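Local coordinates for protein putative NADPH:quinone oxidoreductase (Ralstonia eutropha, PDB 3IUP) that binds NADPH and probably uses it to reduce quinones, as in medium-chain dehydrogenase/reductase relatives, at residues Gly16-Ser21 with Ala56-Ala61; Leu175-Thr178 with Asn183-Gln186; Gln186-Ile191 with Ile197-Ile202. All coordinates share one frame; numbering follows the deposited sequence.

Contact 1: residues Gly16-Ser21 with Ala56-Ala61; sequences GELELS and ADMSTA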
ATOM      1  N   GLY A  16      -6.200 -16.708 -29.219  1.00 27.45           N
ATOM      2  CA  GLY A  16      -6.924 -15.530 -28.720  1.00 27.11           C
ATOM      3  C   GLY A  16      -8.387 -15.833 -28.434  1.00 26.88           C
ATOM      4  O   GLY A  16      -9.158 -14.929 -28.118  1.00 28.81           O
ATOM      5  N   GLU A  17      -8.778 -17.099 -28.537  1.00 26.21           N
ATOM      6  CA  GLU A  17     -10.156 -17.505 -28.348  1.00 25.78           C
ATOM      7  C   GLU A  17     -10.351 -18.145 -26.970  1.00 24.58           C
ATOM      8  O   GLU A  17      -9.598 -18.992 -26.583  1.00 24.88           O
ATOM      9  CB  GLU A  17     -10.563 -18.491 -29.417  1.00 26.62           C
ATOM     10  CG  GLU A  17     -11.936 -19.149 -29.213  1.00 31.49           C
ATOM     11  CD  GLU A  17     -12.303 -20.187 -30.283  1.00 37.36           C
ATOM     12  OE1 GLU A  17     -12.672 -19.758 -31.394  1.00 41.69           O
ATOM     13  OE2 GLU A  17     -12.275 -21.431 -30.020  1.00 40.34           O
ATOM     14  N   LEU A  18     -11.397 -17.723 -26.275  1.00 22.80           N
ATOM     15  CA  LEU A  18     -11.961 -18.425 -25.124  1.00 21.88           C
ATOM     16  C   LEU A  18     -13.008 -19.407 -25.635  1.00 20.94           C
ATOM     17  O   LEU A  18     -13.850 -19.034 -26.405  1.00 20.79           O
ATOM     18  CB  LEU A  18     -12.620 -17.425 -24.159  1.00 20.15           C
ATOM     19  CG  LEU A  18     -13.466 -18.057 -23.043  1.00 24.09           C
ATOM     20  CD1 LEU A  18     -12.597 -18.818 -22.047  1.00 25.35           C
ATOM     21  CD2 LEU A  18     -14.350 -17.056 -22.298  1.00 21.93           C
ATOM     22  N   GLU A  19     -12.903 -20.682 -25.259  1.00 20.30           N
ATOM     23  CA  GLU A  19     -13.955 -21.679 -25.421  1.00 19.63           C
ATOM     24  C   GLU A  19     -14.405 -22.238 -24.053  1.00 20.39           C
ATOM     25  O   GLU A  19     -13.590 -22.759 -23.259  1.00 19.71           O
ATOM     26  CB  GLU A  19     -13.522 -22.834 -26.337  1.00 20.89           C
ATOM     27  CG  GLU A  19     -14.619 -23.889 -26.530  1.00 21.07           C
ATOM     28  CD  GLU A  19     -14.221 -25.115 -27.363  1.00 29.08           C
ATOM     29  OE1 GLU A  19     -13.104 -25.158 -27.920  1.00 36.52           O
ATOM     30  OE2 GLU A  19     -15.022 -26.058 -27.476  1.00 28.78           O
ATOM     31  N   LEU A  20     -15.711 -22.159 -23.813  1.00 19.24           N
ATOM     32  CA  LEU A  20     -16.373 -22.697 -22.650  1.00 20.32           C
ATOM     33  C   LEU A  20     -17.180 -23.864 -23.095  1.00 19.82           C
ATOM     34  O   LEU A  20     -17.915 -23.780 -24.088  1.00 21.01           O
ATOM     35  CB  LEU A  20     -17.340 -21.668 -22.009  1.00 20.18           C
ATOM     36  CG  LEU A  20     -16.674 -20.419 -21.495  1.00 23.97           C
ATOM     37  CD1 LEU A  20     -17.702 -19.404 -20.950  1.00 25.62           C
ATOM     38  CD2 LEU A  20     -15.698 -20.777 -20.397  1.00 26.50           C
ATOM     39  N   SER A  21     -17.099 -24.967 -22.349  1.00 19.97           N
ATOM     40  CA  SER A  21     -17.774 -26.200 -22.725  1.00 19.84           C
ATOM     41  C   SER A  21     -18.034 -27.069 -21.510  1.00 19.10           C
ATOM     42  O   SER A  21     -17.503 -26.798 -20.447  1.00 18.45           O
ATOM     43  CB  SER A  21     -16.941 -26.990 -23.778  1.00 21.31           C
ATOM     44  OG  SER A  21     -15.728 -27.422 -23.205  1.00 24.24           O
ATOM     45  N   ALA A  56     -11.438 -12.440 -21.457  1.00 26.15           N
ATOM     46  CA  ALA A  56     -12.232 -12.367 -22.668  1.00 25.95           C
ATOM     47  C   ALA A  56     -13.117 -11.119 -22.622  1.00 27.74           C
ATOM     48  O   ALA A  56     -13.575 -10.685 -21.554  1.00 28.01           O
ATOM     49  CB  ALA A  56     -13.093 -13.560 -22.879  1.00 25.84           C
ATOM     50  N   ASP A  57     -13.324 -10.546 -23.799  1.00 28.03           N
ATOM     51  CA  ASP A  57     -14.232  -9.421 -23.956  1.00 28.28           C
ATOM     52  C   ASP A  57     -15.584 -10.109 -24.229  1.00 26.85           C
ATOM     53  O   ASP A  57     -15.816 -10.578 -25.298  1.00 27.24           O
ATOM     54  CB  ASP A  57     -13.736  -8.581 -25.148  1.00 28.21           C
ATOM     55  CG  ASP A  57     -14.634  -7.414 -25.453  1.00 31.37           C
ATOM     56  OD1 ASP A  57     -15.704  -7.338 -24.780  1.00 30.52           O
ATOM     57  OD2 ASP A  57     -14.242  -6.611 -26.362  1.00 32.42           O
HETATM   58  N   MSE A  58     -16.450 -10.192 -23.226  1.00 28.92           N
HETATM   59  CA  MSE A  58     -17.658 -11.055 -23.335  1.00 29.36           C
HETATM   60  C   MSE A  58     -18.713 -10.410 -24.228  1.00 30.85           C
HETATM   61  O   MSE A  58     -19.665 -11.082 -24.715  1.00 31.34           O
HETATM   62  CB  MSE A  58     -18.241 -11.391 -21.933  1.00 29.75           C
HETATM   63  CG  MSE A  58     -17.514 -12.532 -21.143  1.00 28.63           C
HETATM   64 SE   MSE A  58     -17.001 -14.079 -22.186  0.75 30.40          SE
HETATM   65  CE  MSE A  58     -18.458 -15.158 -22.610  1.00 22.42           C
ATOM     66  N   SER A  59     -18.492  -9.116 -24.526  1.00 30.81           N
ATOM     67  CA  SER A  59     -19.318  -8.419 -25.487  1.00 31.19           C
ATOM     68  C   SER A  59     -19.122  -9.028 -26.864  1.00 31.14           C
ATOM     69  O   SER A  59     -19.904  -8.755 -27.741  1.00 32.09           O
ATOM     70  CB  SER A  59     -19.012  -6.907 -25.486  1.00 31.02           C
ATOM     71  OG  SER A  59     -17.917  -6.564 -26.335  1.00 31.21           O
ATOM     72  N   THR A  60     -18.070  -9.847 -27.044  1.00 30.34           N
ATOM     73  CA  THR A  60     -17.809 -10.586 -28.297  1.00 29.03           C
ATOM     74  C   THR A  60     -18.179 -12.083 -28.214  1.00 29.50           C
ATOM     75  O   THR A  60     -17.752 -12.851 -29.061  1.00 28.87           O
ATOM     76  CB  THR A  60     -16.278 -10.563 -28.693  1.00 29.94           C
ATOM     77  OG1 THR A  60     -15.519 -11.541 -27.896  1.00 29.93           O
ATOM     78  CG2 THR A  60     -15.685  -9.122 -28.536  1.00 28.58           C
ATOM     79  N   ALA A  61     -18.879 -12.496 -27.158  1.00 28.95           N
ATOM     80  CA  ALA A  61     -19.168 -13.938 -26.932  1.00 28.46           C
ATOM     81  C   ALA A  61     -20.228 -14.416 -27.894  1.00 28.13           C
ATOM     82  O   ALA A  61     -21.046 -13.636 -28.332  1.00 30.06           O
ATOM     83  CB  ALA A  61     -19.593 -14.193 -25.481  1.00 28.13           C
TER
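Leu18 reaches from strand 17-26 to the loop at 56-61, and its methyl CD2 carries the contact, lying 3.8 Å from Ala56 CB and 4.0 Å from Met58 SE. Since Met58 is modelled as selenomethionine, a selenium atom stands in the place of sulfur. CG of Leu18 lies opposite the backbone N across the CA-CB bond (chi1 169°), and this extends the isobutyl group toward the loop. Ala56 meets it with its methyl alone, which also sits 4.1 Å from Leu18 CB. Met58 arrives differently: bends at chi2 (-42°) and chi3 fold its chain back, and it crosses Leu18 at about a right angle. The apolar patch is small, 113 Å² summed over both sides, and no hydrogen bond spans it. The strand belongs to a five-stranded antiparallel sheet, and the loop leads from helix 46-53 into strand 61-65 at one margin of that sheet, in the GroES-like part of the alcohol dehydrogenase type of fold. Met58 also packs on Phe53 of that helix and on Val72, while Leu18 rests on Ser10 and Ile12 of the neighbouring strand. On the looser side the loop is braced by its own polar atoms. Two overlapping type I turns, Asp57-Thr60 and Met58-Ala61, take the chain round a corner. Asp57 O is gripped twice, by Thr60 N and by Thr60 OG1 at 2.8 Å, and that hydroxyl also bonds Arg75 N of strand 70-75. At exposed Ser59, OG meets Asp57 OD1 at 2.8 Å from above the carboxylate plane, 37° out of it.

Contact 2: residues Leu175-Thr178 with Asn183-Gln186; sequences LVHT and NLGQ. With NDP (NADPH dihydro-nicotinamide-adenine-dinucleotide phosphate), chain C.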
ATOM      1  N   LEU A 175     -13.483  -1.294  11.716  1.00 14.65           N
ATOM      2  CA  LEU A 175     -13.196  -1.397  10.315  1.00 15.11           C
ATOM      3  C   LEU A 175     -14.234  -0.773   9.374  1.00 14.74           C
ATOM      4  O   LEU A 175     -15.362  -0.457   9.742  1.00 16.01           O
ATOM      5  CB  LEU A 175     -12.910  -2.870   9.928  1.00 15.94           C
ATOM      6  CG  LEU A 175     -14.092  -3.762   9.770  1.00 15.87           C
ATOM      7  CD1 LEU A 175     -13.692  -5.198   9.293  1.00 16.65           C
ATOM      8  CD2 LEU A 175     -14.888  -3.849  11.025  1.00 19.06           C
ATOM      9  N   VAL A 176     -13.783  -0.563   8.163  1.00 14.30           N
ATOM     10  CA  VAL A 176     -14.558  -0.103   7.034  1.00 14.51           C
ATOM     11  C   VAL A 176     -14.638  -1.193   5.971  1.00 15.05           C
ATOM     12  O   VAL A 176     -13.623  -1.878   5.662  1.00 14.40           O
ATOM     13  CB  VAL A 176     -13.906   1.105   6.462  1.00 13.37           C
ATOM     14  CG1 VAL A 176     -14.747   1.728   5.218  1.00 14.40           C
ATOM     15  CG2 VAL A 176     -13.639   2.165   7.580  1.00 14.84           C
ATOM     16  N   HIS A 177     -15.802  -1.315   5.321  1.00 13.84           N
ATOM     17  CA  HIS A 177     -15.976  -2.283   4.252  1.00 14.41           C
ATOM     18  C   HIS A 177     -16.768  -1.649   3.103  1.00 14.90           C
ATOM     19  O   HIS A 177     -17.802  -1.048   3.343  1.00 15.94           O
ATOM     20  CB  HIS A 177     -16.652  -3.547   4.770  1.00 14.16           C
ATOM     21  CG  HIS A 177     -16.786  -4.617   3.742  1.00 13.91           C
ATOM     22  ND1 HIS A 177     -17.988  -5.209   3.444  1.00 14.82           N
ATOM     23  CD2 HIS A 177     -15.884  -5.125   2.864  1.00 12.90           C
ATOM     24  CE1 HIS A 177     -17.806  -6.084   2.467  1.00 16.15           C
ATOM     25  NE2 HIS A 177     -16.550  -6.035   2.075  1.00 16.49           N
ATOM     26  N   THR A 178     -16.275  -1.780   1.888  1.00 14.38           N
ATOM     27  CA  THR A 178     -16.919  -1.222   0.702  1.00 14.63           C
ATOM     28  C   THR A 178     -17.705  -2.301  -0.073  1.00 15.74           C
ATOM     29  O   THR A 178     -17.598  -3.496   0.189  1.00 16.28           O
ATOM     30  CB  THR A 178     -15.968  -0.498  -0.221  1.00 15.70           C
ATOM     31  OG1 THR A 178     -15.170  -1.451  -0.961  1.00 14.33           O
ATOM     32  CG2 THR A 178     -15.042   0.476   0.561  1.00 14.44           C
ATOM     33  N   ASN A 183     -23.177  -9.937  -0.918  1.00 15.20           N
ATOM     34  CA  ASN A 183     -23.383 -11.041  -0.010  1.00 15.37           C
ATOM     35  C   ASN A 183     -22.388 -11.055   1.160  1.00 14.66           C
ATOM     36  O   ASN A 183     -22.775 -11.190   2.331  1.00 15.83           O
ATOM     37  CB  ASN A 183     -23.365 -12.400  -0.732  1.00 14.79           C
ATOM     38  CG  ASN A 183     -24.684 -12.744  -1.429  1.00 20.53           C
ATOM     39  OD1 ASN A 183     -25.473 -11.883  -1.747  1.00 20.31           O
ATOM     40  ND2 ASN A 183     -24.913 -14.037  -1.660  1.00 22.36           N
ATOM     41  N   LEU A 184     -21.110 -10.906   0.854  1.00 15.86           N
ATOM     42  CA  LEU A 184     -20.090 -10.915   1.905  1.00 15.51           C
ATOM     43  C   LEU A 184     -20.285  -9.765   2.907  1.00 14.59           C
ATOM     44  O   LEU A 184     -20.183  -9.941   4.116  1.00 15.65           O
ATOM     45  CB  LEU A 184     -18.681 -10.829   1.258  1.00 15.79           C
ATOM     46  CG  LEU A 184     -17.476 -11.039   2.180  1.00 17.69           C
ATOM     47  CD1 LEU A 184     -16.244 -11.300   1.352  1.00 21.25           C
ATOM     48  CD2 LEU A 184     -17.271  -9.826   3.082  1.00 19.40           C
ATOM     49  N   GLY A 185     -20.609  -8.602   2.379  1.00 14.34           N
ATOM     50  CA  GLY A 185     -20.879  -7.437   3.201  1.00 14.82           C
ATOM     51  C   GLY A 185     -22.028  -7.608   4.144  1.00 14.33           C
ATOM     52  O   GLY A 185     -21.993  -7.139   5.307  1.00 14.14           O
ATOM     53  N   GLN A 186     -23.080  -8.257   3.674  1.00 15.70           N
ATOM     54  CA  GLN A 186     -24.204  -8.531   4.533  1.00 15.02           C
ATOM     55  C   GLN A 186     -23.784  -9.452   5.692  1.00 15.93           C
ATOM     56  O   GLN A 186     -24.225  -9.244   6.799  1.00 15.97           O
ATOM     57  CB  GLN A 186     -25.385  -9.104   3.747  1.00 15.04           C
ATOM     58  CG  GLN A 186     -25.948  -8.122   2.764  1.00 15.82           C
ATOM     59  CD  GLN A 186     -27.010  -8.698   1.851  1.00 16.41           C
ATOM     60  OE1 GLN A 186     -27.966  -9.252   2.338  1.00 17.46           O
ATOM     61  NE2 GLN A 186     -26.852  -8.542   0.506  1.00 17.22           N
TER
HETATM   62  PA  NDP C 401     -21.874 -10.103  -4.619  0.80 19.46           P
HETATM   63  O1A NDP C 401     -22.800 -10.659  -3.654  0.80 17.83           O
HETATM   64  O2A NDP C 401     -21.987 -10.499  -6.040  0.80 20.74           O
HETATM   65  O5B NDP C 401     -22.080  -8.465  -4.490  0.80 17.61           O
HETATM   66  C5B NDP C 401     -21.206  -7.650  -5.278  0.80 18.49           C
HETATM   67  C4B NDP C 401     -21.405  -6.219  -4.880  0.80 16.98           C
HETATM   68  O4B NDP C 401     -20.501  -5.486  -5.654  0.80 20.34           O
HETATM   69  C3B NDP C 401     -22.824  -5.702  -5.167  0.80 18.15           C
HETATM   70  O3B NDP C 401     -23.419  -4.993  -4.101  0.80 18.71           O
HETATM   71  C2B NDP C 401     -22.611  -4.715  -6.337  0.80 18.25           C
HETATM   72  O2B NDP C 401     -23.472  -3.577  -6.308  0.80 17.45           O
HETATM   73  C1B NDP C 401     -21.166  -4.298  -6.102  0.80 18.81           C
HETATM   74  N9A NDP C 401     -20.481  -3.853  -7.323  0.80 18.89           N
HETATM   75  C8A NDP C 401     -20.434  -4.556  -8.509  0.80 20.10           C
HETATM   76  N7A NDP C 401     -19.653  -3.887  -9.375  0.80 16.64           N
HETATM   77  C5A NDP C 401     -19.174  -2.750  -8.753  0.80 21.48           C
HETATM   78  C6A NDP C 401     -18.339  -1.685  -9.148  0.80 21.56           C
HETATM   79  N6A NDP C 401     -17.857  -1.543 -10.395  0.80 20.30           N
HETATM   80  N1A NDP C 401     -18.052  -0.687  -8.240  0.80 19.83           N
HETATM   81  C2A NDP C 401     -18.583  -0.689  -6.987  0.80 19.86           C
HETATM   82  N3A NDP C 401     -19.396  -1.731  -6.604  0.80 22.52           N
HETATM   83  C4A NDP C 401     -19.688  -2.737  -7.463  0.80 21.16           C
HETATM   84  O3  NDP C 401     -20.311 -10.330  -4.274  0.80 20.99           O
HETATM   85  PN  NDP C 401     -19.728 -11.248  -3.154  0.80 20.11           P
HETATM   86  O1N NDP C 401     -20.260 -10.987  -1.840  0.80 16.98           O
HETATM   87  O2N NDP C 401     -19.700 -12.690  -3.574  0.80 16.24           O
HETATM   88  O5D NDP C 401     -18.181 -10.735  -3.173  0.80 19.48           O
HETATM   89  C5D NDP C 401     -17.867  -9.442  -2.633  0.80 20.79           C
HETATM   90  C4D NDP C 401     -16.434  -9.069  -2.999  0.80 21.31           C
HETATM   91  O4D NDP C 401     -15.571  -9.829  -2.126  0.80 21.51           O
HETATM   92  C3D NDP C 401     -16.005  -9.361  -4.452  0.80 21.77           C
HETATM   93  O3D NDP C 401     -15.159  -8.345  -4.953  0.80 19.22           O
HETATM   94  C2D NDP C 401     -15.202 -10.640  -4.283  0.80 22.47           C
HETATM   95  O2D NDP C 401     -14.263 -10.916  -5.312  0.80 25.64           O
HETATM   96  C1D NDP C 401     -14.519 -10.327  -2.949  0.80 21.89           C
HETATM   97  N1N NDP C 401     -13.895 -11.510  -2.312  0.80 19.96           N
HETATM   98  C2N NDP C 401     -12.541 -11.507  -2.244  0.80 20.71           C
HETATM   99  C3N NDP C 401     -11.853 -12.555  -1.692  0.80 19.78           C
HETATM  100  C7N NDP C 401     -10.351 -12.472  -1.501  0.80 20.14           C
HETATM  101  O7N NDP C 401      -9.725 -13.631  -1.049  0.80 19.94           O
HETATM  102  N7N NDP C 401      -9.610 -11.387  -1.762  0.80 17.59           N
HETATM  103  C4N NDP C 401     -12.584 -13.577  -0.911  0.80 17.42           C
HETATM  104  C5N NDP C 401     -14.085 -13.482  -1.031  0.80 21.10           C
HETATM  105  C6N NDP C 401     -14.684 -12.438  -1.725  0.80 21.29           C
HETATM  106  P2B NDP C 401     -24.297  -3.101  -7.648  0.80 20.66           P
HETATM  107  O1X NDP C 401     -25.702  -3.710  -7.536  0.80 20.30           O
HETATM  108  O2X NDP C 401     -23.619  -3.537  -8.943  0.80 20.42           O
HETATM  109  O3X NDP C 401     -24.321  -1.569  -7.531  0.80 19.10           O
HETATM  110  O   HOH W   1     -20.152  -4.901   5.284  1.00 15.37           O
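His177 of strand 175-177 meets Gly185 in the first turn of helix 183-195, inside the first beta-alpha-beta unit of the Rossmann-type NADPH-binding domain. Its CB continues into a ring whose CG lies trans to the backbone N (chi1 -176°), which carries the imidazole across to the helix. Along the ring, ND1 lies 3.7 Å from Gly185 CA, and in the ring plane at this edge it hydrogen-bonds a water at 2.9 Å. That water donates a bond to Gly185 O, tying the ring to the helix backbone without a direct polar contact. CE1 comes closest, 3.4 Å from Gly185 CA, which sits at the ring edge near its plane. Gly185 has no side chain, and it is the bare backbone of the helix that lies against the ring here. NE2, on the far side of CE1, is hydrogen-bonded to Tyr286 OH; both ring nitrogens therefore have polar partners in a buried setting. Leu184 CD2 approaches CE1 obliquely at 3.8 Å, while its other methyl, CD1, faces the cofactor 3.6 Å from NDP C6N on the nicotinamide ring. One leucine thus packs between the histidine and the nicotinamide end of NADPH. The helix start serves the diphosphate: Asn183 N and Leu184 N give each phosphate one backbone bond, a use of the N-terminal turn familiar from dinucleotide-binding folds, where the helix dipole may also favour the phosphates. Arg204 and Lys205 also hydrogen-bond the cofactor. The two amide bonds are nearly straight: Asn183 N reaches O1A at 168°, and Leu184 N reaches O1N over 2.8 Å at 167°.

Contact 3: residues Gln186-Ile191 with Ile197-Ile202; sequences QMLNQI and IKLVNI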
ATOM      1  N   GLN A 186     -23.080  -8.257   3.674  1.00 15.70           N
ATOM      2  CA  GLN A 186     -24.204  -8.531   4.533  1.00 15.02           C
ATOM      3  C   GLN A 186     -23.784  -9.452   5.692  1.00 15.93           C
ATOM      4  O   GLN A 186     -24.225  -9.244   6.799  1.00 15.97           O
ATOM      5  CB  GLN A 186     -25.385  -9.104   3.747  1.00 15.04           C
ATOM      6  CG  GLN A 186     -25.948  -8.122   2.764  1.00 15.82           C
ATOM      7  CD  GLN A 186     -27.010  -8.698   1.851  1.00 16.41           C
ATOM      8  OE1 GLN A 186     -27.966  -9.252   2.338  1.00 17.46           O
ATOM      9  NE2 GLN A 186     -26.852  -8.542   0.506  1.00 17.22           N
HETATM   10  N   MSE A 187     -22.896 -10.419   5.418  1.00 16.42           N
HETATM   11  CA  MSE A 187     -22.389 -11.292   6.458  1.00 15.90           C
HETATM   12  C   MSE A 187     -21.540 -10.525   7.406  1.00 15.47           C
HETATM   13  O   MSE A 187     -21.654 -10.716   8.596  1.00 16.04           O
HETATM   14  CB  MSE A 187     -21.561 -12.478   5.892  1.00 15.58           C
HETATM   15  CG  MSE A 187     -22.278 -13.311   4.986  1.00 16.29           C
HETATM   16 SE   MSE A 187     -20.985 -14.633   4.340  0.75 16.60          SE
HETATM   17  CE  MSE A 187     -22.253 -15.528   3.159  1.00 16.62           C
ATOM     18  N   LEU A 188     -20.651  -9.677   6.884  1.00 16.46           N
ATOM     19  CA  LEU A 188     -19.756  -8.926   7.749  1.00 15.54           C
ATOM     20  C   LEU A 188     -20.529  -8.040   8.712  1.00 15.82           C
ATOM     21  O   LEU A 188     -20.242  -7.961   9.904  1.00 15.38           O
ATOM     22  CB  LEU A 188     -18.763  -8.122   6.913  1.00 15.69           C
ATOM     23  CG  LEU A 188     -17.869  -7.233   7.786  1.00 16.17           C
ATOM     24  CD1 LEU A 188     -16.911  -8.113   8.671  1.00 16.00           C
ATOM     25  CD2 LEU A 188     -17.097  -6.265   6.838  1.00 15.44           C
ATOM     26  N   ASN A 189     -21.571  -7.401   8.200  1.00 15.84           N
ATOM     27  CA  ASN A 189     -22.398  -6.571   9.058  1.00 16.56           C
ATOM     28  C   ASN A 189     -23.048  -7.412  10.171  1.00 16.73           C
ATOM     29  O   ASN A 189     -23.078  -6.998  11.307  1.00 16.79           O
ATOM     30  CB  ASN A 189     -23.454  -5.859   8.242  1.00 16.10           C
ATOM     31  CG  ASN A 189     -24.335  -4.990   9.100  1.00 17.19           C
ATOM     32  OD1 ASN A 189     -23.855  -4.050   9.730  1.00 17.35           O
ATOM     33  ND2 ASN A 189     -25.630  -5.288   9.108  1.00 16.78           N
ATOM     34  N   GLN A 190     -23.529  -8.617   9.863  1.00 17.14           N
ATOM     35  CA  GLN A 190     -24.083  -9.479  10.918  1.00 17.71           C
ATOM     36  C   GLN A 190     -23.040  -9.914  11.981  1.00 17.64           C
ATOM     37  O   GLN A 190     -23.342 -10.001  13.169  1.00 16.62           O
ATOM     38  CB  GLN A 190     -24.803 -10.699  10.332  1.00 17.53           C
ATOM     39  CG  GLN A 190     -26.099 -10.372   9.507  1.00 18.72           C
ATOM     40  CD  GLN A 190     -27.049  -9.466  10.285  1.00 21.16           C
ATOM     41  OE1 GLN A 190     -27.336  -9.744  11.440  1.00 24.05           O
ATOM     42  NE2 GLN A 190     -27.468  -8.359   9.692  1.00 21.15           N
ATOM     43  N   ILE A 191     -21.833 -10.225  11.524  1.00 18.01           N
ATOM     44  CA  ILE A 191     -20.736 -10.568  12.441  1.00 17.90           C
ATOM     45  C   ILE A 191     -20.494  -9.415  13.396  1.00 18.18           C
ATOM     46  O   ILE A 191     -20.405  -9.582  14.602  1.00 18.34           O
ATOM     47  CB  ILE A 191     -19.421 -10.883  11.657  1.00 17.68           C
ATOM     48  CG1 ILE A 191     -19.520 -12.185  10.904  1.00 17.09           C
ATOM     49  CG2 ILE A 191     -18.211 -10.914  12.589  1.00 18.02           C
ATOM     50  CD1 ILE A 191     -18.431 -12.297   9.820  1.00 20.02           C
ATOM     51  N   ILE A 197     -18.581  -5.182  17.126  1.00 19.28           N
ATOM     52  CA  ILE A 197     -17.495  -4.483  16.414  1.00 18.94           C
ATOM     53  C   ILE A 197     -18.074  -3.307  15.652  1.00 17.58           C
ATOM     54  O   ILE A 197     -19.057  -3.464  14.891  1.00 17.64           O
ATOM     55  CB  ILE A 197     -16.815  -5.465  15.411  1.00 18.57           C
ATOM     56  CG1 ILE A 197     -16.235  -6.654  16.176  1.00 19.55           C
ATOM     57  CG2 ILE A 197     -15.706  -4.752  14.605  1.00 18.44           C
ATOM     58  CD1 ILE A 197     -15.921  -7.867  15.329  1.00 18.70           C
ATOM     59  N   LYS A 198     -17.443  -2.151  15.797  1.00 17.68           N
ATOM     60  CA  LYS A 198     -17.848  -0.979  15.067  1.00 18.03           C
ATOM     61  C   LYS A 198     -17.417  -1.092  13.608  1.00 17.48           C
ATOM     62  O   LYS A 198     -16.297  -1.533  13.287  1.00 17.84           O
ATOM     63  CB  LYS A 198     -17.258   0.286  15.724  1.00 18.34           C
ATOM     64  CG  LYS A 198     -17.639   0.400  17.204  1.00 19.04           C
ATOM     65  CD  LYS A 198     -17.119   1.719  17.815  1.00 22.03           C
ATOM     66  N   LEU A 199     -18.326  -0.722  12.734  1.00 17.28           N
ATOM     67  CA  LEU A 199     -18.173  -1.021  11.320  1.00 16.01           C
ATOM     68  C   LEU A 199     -18.737   0.142  10.529  1.00 15.42           C
ATOM     69  O   LEU A 199     -19.844   0.632  10.824  1.00 15.36           O
ATOM     70  CB  LEU A 199     -18.915  -2.299  11.019  1.00 15.30           C
ATOM     71  CG  LEU A 199     -19.138  -2.597   9.531  1.00 16.95           C
ATOM     72  CD1 LEU A 199     -17.752  -2.838   8.780  1.00 14.17           C
ATOM     73  CD2 LEU A 199     -20.070  -3.778   9.329  1.00 16.21           C
ATOM     74  N   VAL A 200     -18.014   0.592   9.515  1.00 14.42           N
ATOM     75  CA  VAL A 200     -18.553   1.539   8.578  1.00 14.95           C
ATOM     76  C   VAL A 200     -18.760   0.839   7.270  1.00 15.46           C
ATOM     77  O   VAL A 200     -17.802   0.342   6.651  1.00 15.44           O
ATOM     78  CB  VAL A 200     -17.661   2.767   8.396  1.00 15.21           C
ATOM     79  CG1 VAL A 200     -18.225   3.735   7.288  1.00 16.70           C
ATOM     80  CG2 VAL A 200     -17.368   3.476   9.772  1.00 14.11           C
ATOM     81  N   ASN A 201     -20.013   0.800   6.819  1.00 15.27           N
ATOM     82  CA  ASN A 201     -20.369   0.192   5.537  1.00 15.52           C
ATOM     83  C   ASN A 201     -20.442   1.266   4.477  1.00 16.37           C
ATOM     84  O   ASN A 201     -21.043   2.307   4.715  1.00 17.83           O
ATOM     85  CB  ASN A 201     -21.757  -0.469   5.628  1.00 15.95           C
ATOM     86  CG  ASN A 201     -21.803  -1.602   6.604  1.00 16.72           C
ATOM     87  OD1 ASN A 201     -21.395  -2.699   6.262  1.00 18.13           O
ATOM     88  ND2 ASN A 201     -22.303  -1.367   7.838  1.00 14.80           N
ATOM     89  N   ILE A 202     -19.805   1.024   3.348  1.00 15.51           N
ATOM     90  CA  ILE A 202     -19.859   1.924   2.196  1.00 16.52           C
ATOM     91  C   ILE A 202     -20.505   1.222   1.035  1.00 16.63           C
ATOM     92  O   ILE A 202     -20.130   0.111   0.685  1.00 16.24           O
ATOM     93  CB  ILE A 202     -18.472   2.454   1.808  1.00 15.50           C
ATOM     94  CG1 ILE A 202     -17.895   3.271   2.956  1.00 16.60           C
ATOM     95  CG2 ILE A 202     -18.569   3.300   0.537  1.00 16.47           C
ATOM     96  CD1 ILE A 202     -16.406   3.712   2.802  1.00 17.39           C
TER
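Leu199 of strand 199-203 fits against Leu188 and Asn189 of helix 183-195, the second half of a beta-alpha-beta unit in the Rossmann-type parallel sheet. The short helix and strand axes approach to 9.7 Å and run nearly antiparallel, at 161°, as expected when a helix returns the chain between two parallel strands. Leu199 places its two methyls on different partners. With CG on the far side of CB from the backbone N (chi1 166°), the branch extends toward the helix. CD2 then touches the helix backbone at Asn189 CA, 3.6 Å away, while CD1 packs 4.0 Å from Leu188 CD2. The CB of Leu188 does not aim directly at the strand; its extended chi1 and the bend at chi2 swing CD2 over to it. The two leucines thereby cross at a slant, and Leu188 also lies on His177 of the adjoining strand and on Val164 of helix 155-169. Asn189 is turned differently from Leu188, crossing Leu199 at about a right angle, with OD1 3.8 Å from Leu199 CD2. Its amide reaches past that methyl toward Asn201. No hydrogen bond joins the two asparagines, and Asn201 ND2 is hydrogen-bonded to His219 O, just before the neighbouring strand 220-222. The pair are polar neighbours within an otherwise apolar, buried interface of 201 Å². Their amide planes stand 76° apart, with Asn189 OD1 coming 3.6 Å from Asn201 ND2.

How the contacts relate
Contact 1 closes before contact 2 opens in sequence, and the two lie on opposite sides of the chain's centre, their own centres 31 Å apart and nearest atoms about 21 Å apart. Contact 1 belongs to the antiparallel sheet of the N-terminal part; contacts 2 and 3 share the parallel sheet and helix 183-195, with centres only 6 Å apart. Gln186 is common to both. Strands 175-177 and 199-203 are adjacent, linked by probable backbone bonds such as Leu175 O to Val200 N. Contacts 2 and 3 thus follow one beta-alpha-beta crossover from its cofactor-binding end along the helix to the next strand, whereas contact 1 is remote, its centre 37 Å from that of contact 3.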